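Local coordinates for cytoplasmic export protein 1 (Saccharomyces cerevisiae, PDB 3VWA) that takes part in nuclear tRNA export, possibly collecting tRNAs from export receptors at the nuclear pore and handing aminoacylated tRNAs on to the translation machinery, at residues K297-Q302 with H319-F324. Sequence-based numbering, arbitrary orientation.
Sequences KLLMTQ and HKLVPF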
ATOM      1  N   LYS A 297      12.667   2.124  11.976  1.00 36.01           N
ATOM      2  CA  LYS A 297      13.754   3.133  12.012  1.00 36.18           C
ATOM      3  C   LYS A 297      14.454   3.103  13.364  1.00 36.44           C
ATOM      4  O   LYS A 297      15.687   3.101  13.424  1.00 39.11           O
ATOM      5  CB  LYS A 297      13.212   4.542  11.734  1.00 39.81           C
ATOM      6  CG  LYS A 297      12.670   4.719  10.326  1.00 44.74           C
ATOM      7  CD  LYS A 297      11.868   6.010  10.183  1.00 51.34           C
ATOM      8  CE  LYS A 297      11.266   6.114   8.778  1.00 53.83           C
ATOM      9  NZ  LYS A 297       9.922   6.778   8.779  1.00 56.26           N
ATOM     10  N   LEU A 298      13.684   3.039  14.448  1.00 35.71           N
ATOM     11  CA  LEU A 298      14.296   2.952  15.770  1.00 40.54           C
ATOM     12  C   LEU A 298      15.234   1.762  15.867  1.00 37.54           C
ATOM     13  O   LEU A 298      16.379   1.898  16.291  1.00 38.30           O
ATOM     14  CB  LEU A 298      13.276   2.939  16.916  1.00 42.03           C
ATOM     15  CG  LEU A 298      12.839   4.249  17.618  1.00 53.64           C
ATOM     16  CD1 LEU A 298      13.991   5.260  17.714  1.00 49.31           C
ATOM     17  CD2 LEU A 298      11.574   4.883  17.004  1.00 49.15           C
ATOM     18  N   LEU A 299      14.763   0.593  15.446  1.00 37.70           N
ATOM     19  CA  LEU A 299      15.577  -0.612  15.520  1.00 34.60           C
ATOM     20  C   LEU A 299      16.859  -0.517  14.677  1.00 34.17           C
ATOM     21  O   LEU A 299      17.869  -1.127  15.003  1.00 32.05           O
ATOM     22  CB  LEU A 299      14.766  -1.792  15.028  1.00 34.82           C
ATOM     23  CG  LEU A 299      13.529  -2.133  15.818  1.00 34.28           C
ATOM     24  CD1 LEU A 299      12.861  -3.261  15.056  1.00 35.65           C
ATOM     25  CD2 LEU A 299      13.926  -2.552  17.222  1.00 31.57           C
HETATM   26  N   MSE A 300      16.782   0.222  13.572  1.00 35.04           N
HETATM   27  CA  MSE A 300      17.887   0.340  12.627  1.00 39.88           C
HETATM   28  C   MSE A 300      18.929   1.263  13.200  1.00 45.91           C
HETATM   29  O   MSE A 300      20.119   1.064  12.990  1.00 51.77           O
HETATM   30  CB  MSE A 300      17.341   0.854  11.298  1.00 40.09           C
HETATM   31  CG  MSE A 300      16.880  -0.345  10.482  1.00 42.05           C
HETATM   32 SE   MSE A 300      16.526   0.259   8.625  1.00 46.80          SE
HETATM   33  CE  MSE A 300      15.430  -1.335   8.311  1.00 42.40           C
ATOM     34  N   THR A 301      18.507   2.294  13.919  1.00 48.88           N
ATOM     35  CA  THR A 301      19.458   3.061  14.722  1.00 54.46           C
ATOM     36  C   THR A 301      20.119   2.203  15.844  1.00 57.26           C
ATOM     37  O   THR A 301      21.335   2.273  16.055  1.00 62.46           O
ATOM     38  CB  THR A 301      18.785   4.336  15.242  1.00 53.91           C
ATOM     39  OG1 THR A 301      18.419   5.129  14.114  1.00 58.20           O
ATOM     40  CG2 THR A 301      19.710   5.144  16.165  1.00 60.05           C
ATOM     41  N   GLN A 302      19.328   1.375  16.526  1.00 61.26           N
ATOM     42  CA  GLN A 302      19.835   0.418  17.519  1.00 63.49           C
ATOM     43  C   GLN A 302      20.884  -0.513  16.937  1.00 70.03           C
ATOM     44  O   GLN A 302      21.775  -0.969  17.653  1.00 68.32           O
ATOM     45  CB  GLN A 302      18.715  -0.496  17.997  1.00 71.65           C
ATOM     46  CG  GLN A 302      17.820  -0.047  19.141  1.00 75.97           C
ATOM     47  CD  GLN A 302      16.783  -1.129  19.448  1.00 78.81           C
ATOM     48  OE1 GLN A 302      16.575  -2.051  18.650  1.00 80.47           O
ATOM     49  NE2 GLN A 302      16.142  -1.033  20.603  1.00 73.65           N
ATOM     50  N   HIS A 319      16.661  -8.688  15.632  1.00 31.04           N
ATOM     51  CA  HIS A 319      16.121  -9.881  14.950  1.00 33.31           C
ATOM     52  C   HIS A 319      14.734  -9.638  14.378  1.00 31.23           C
ATOM     53  O   HIS A 319      14.201 -10.460  13.657  1.00 31.20           O
ATOM     54  CB  HIS A 319      16.059 -11.066  15.940  1.00 33.12           C
ATOM     55  CG  HIS A 319      15.064 -10.854  17.052  1.00 33.56           C
ATOM     56  ND1 HIS A 319      15.176  -9.833  17.949  1.00 30.81           N
ATOM     57  CD2 HIS A 319      13.922 -11.560  17.403  1.00 32.65           C
ATOM     58  CE1 HIS A 319      14.150  -9.870  18.794  1.00 30.47           C
ATOM     59  NE2 HIS A 319      13.378 -10.933  18.471  1.00 34.71           N
ATOM     60  N   LYS A 320      14.093  -8.545  14.767  1.00 27.70           N
ATOM     61  CA  LYS A 320      12.814  -8.187  14.179  1.00 29.96           C
ATOM     62  C   LYS A 320      12.958  -7.350  12.887  1.00 28.27           C
ATOM     63  O   LYS A 320      11.965  -7.058  12.231  1.00 25.73           O
ATOM     64  CB  LYS A 320      11.910  -7.472  15.205  1.00 28.66           C
ATOM     65  CG  LYS A 320      11.548  -8.318  16.395  1.00 28.24           C
ATOM     66  CD  LYS A 320      10.801  -9.578  15.958  1.00 30.90           C
ATOM     67  CE  LYS A 320       9.950 -10.115  17.098  1.00 31.58           C
ATOM     68  NZ  LYS A 320       9.348 -11.429  16.691  1.00 33.61           N
ATOM     69  N   LEU A 321      14.189  -6.972  12.536  1.00 29.45           N
ATOM     70  CA  LEU A 321      14.414  -6.144  11.333  1.00 29.92           C
ATOM     71  C   LEU A 321      13.883  -6.755  10.046  1.00 27.30           C
ATOM     72  O   LEU A 321      13.114  -6.138   9.349  1.00 29.68           O
ATOM     73  CB  LEU A 321      15.886  -5.833  11.166  1.00 32.42           C
ATOM     74  CG  LEU A 321      16.419  -4.913  12.264  1.00 32.55           C
ATOM     75  CD1 LEU A 321      17.943  -5.030  12.237  1.00 33.72           C
ATOM     76  CD2 LEU A 321      15.949  -3.501  12.015  1.00 35.10           C
ATOM     77  N   VAL A 322      14.317  -7.962   9.740  1.00 29.22           N
ATOM     78  CA  VAL A 322      13.834  -8.741   8.587  1.00 28.74           C
ATOM     79  C   VAL A 322      12.323  -8.988   8.628  1.00 27.54           C
ATOM     80  O   VAL A 322      11.636  -8.683   7.671  1.00 27.97           O
ATOM     81  CB  VAL A 322      14.691 -10.035   8.399  1.00 29.34           C
ATOM     82  CG1 VAL A 322      14.162 -10.951   7.297  1.00 29.71           C
ATOM     83  CG2 VAL A 322      16.113  -9.639   8.070  1.00 27.80           C
ATOM     84  N   PRO A 323      11.774  -9.511   9.746  1.00 28.23           N
ATOM     85  CA  PRO A 323      10.313  -9.780   9.660  1.00 27.58           C
ATOM     86  C   PRO A 323       9.443  -8.541   9.508  1.00 25.28           C
ATOM     87  O   PRO A 323       8.548  -8.554   8.683  1.00 24.78           O
ATOM     88  CB  PRO A 323       9.974 -10.536  10.953  1.00 28.88           C
ATOM     89  CG  PRO A 323      11.287 -10.837  11.608  1.00 32.21           C
ATOM     90  CD  PRO A 323      12.375  -9.982  10.998  1.00 28.71           C
ATOM     91  N   PHE A 324       9.713  -7.474  10.279  1.00 24.50           N
ATOM     92  CA  PHE A 324       8.931  -6.261  10.214  1.00 24.24           C
ATOM     93  C   PHE A 324       9.079  -5.606   8.837  1.00 24.27           C
ATOM     94  O   PHE A 324       8.111  -5.115   8.283  1.00 25.03           O
ATOM     95  CB  PHE A 324       9.362  -5.198  11.291  1.00 22.72           C
ATOM     96  CG  PHE A 324       9.061  -5.587  12.740  1.00 22.81           C
ATOM     97  CD1 PHE A 324       8.506  -6.827  13.078  1.00 20.89           C
ATOM     98  CD2 PHE A 324       9.401  -4.704  13.784  1.00 22.11           C
ATOM     99  CE1 PHE A 324       8.218  -7.180  14.420  1.00 20.35           C
ATOM    100  CE2 PHE A 324       9.141  -5.034  15.113  1.00 21.76           C
ATOM    101  CZ  PHE A 324       8.569  -6.282  15.442  1.00 22.12           C
TER
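CD2 of Leu321 settles against segment 297-302 between two side chains of consecutive residues: it lies 3.6 Å from CG of Met300 and 3.7 Å from CB of Leu299. A branched leucine suits this place because one methyl can fill the angle between two neighbouring stems; Leu321 also touches Ser303 further along helix 283-303. Leu299 answers with its other end. Its CG stands anti to the carbonyl carbon (chi1 -62°), and the branch beyond carries CD1 to the Phe324 ring, 4.0 Å from CD2 of that ring, approaching obliquely with the two side chains nearly at right angles. Helices 283-303 and 321-335, joined by a linker that is partly unmodelled, pack here in the helical region between the kinase-like domain and the curated HEAT repeats nearer the C-terminus. Phe324 is large enough to serve several neighbours: Lys320 CB lies 3.5 Å above the centre of one ring face, and Leu259 and Met262 of helix 255-271 also touch the side chain. Met300, present as selenomethionine and extended beyond CG, also touches Ser349 of helix 342-351 and Leu352 just beyond it. The packing slackens at Lys320, whose CB is still 4.3 Å from Leu299 CD1. Beyond CB the chain of this partly exposed lysine turns from Leu299, a long aliphatic stem that lets its ammonium group form a salt bridge with Glu266 of helix 255-271.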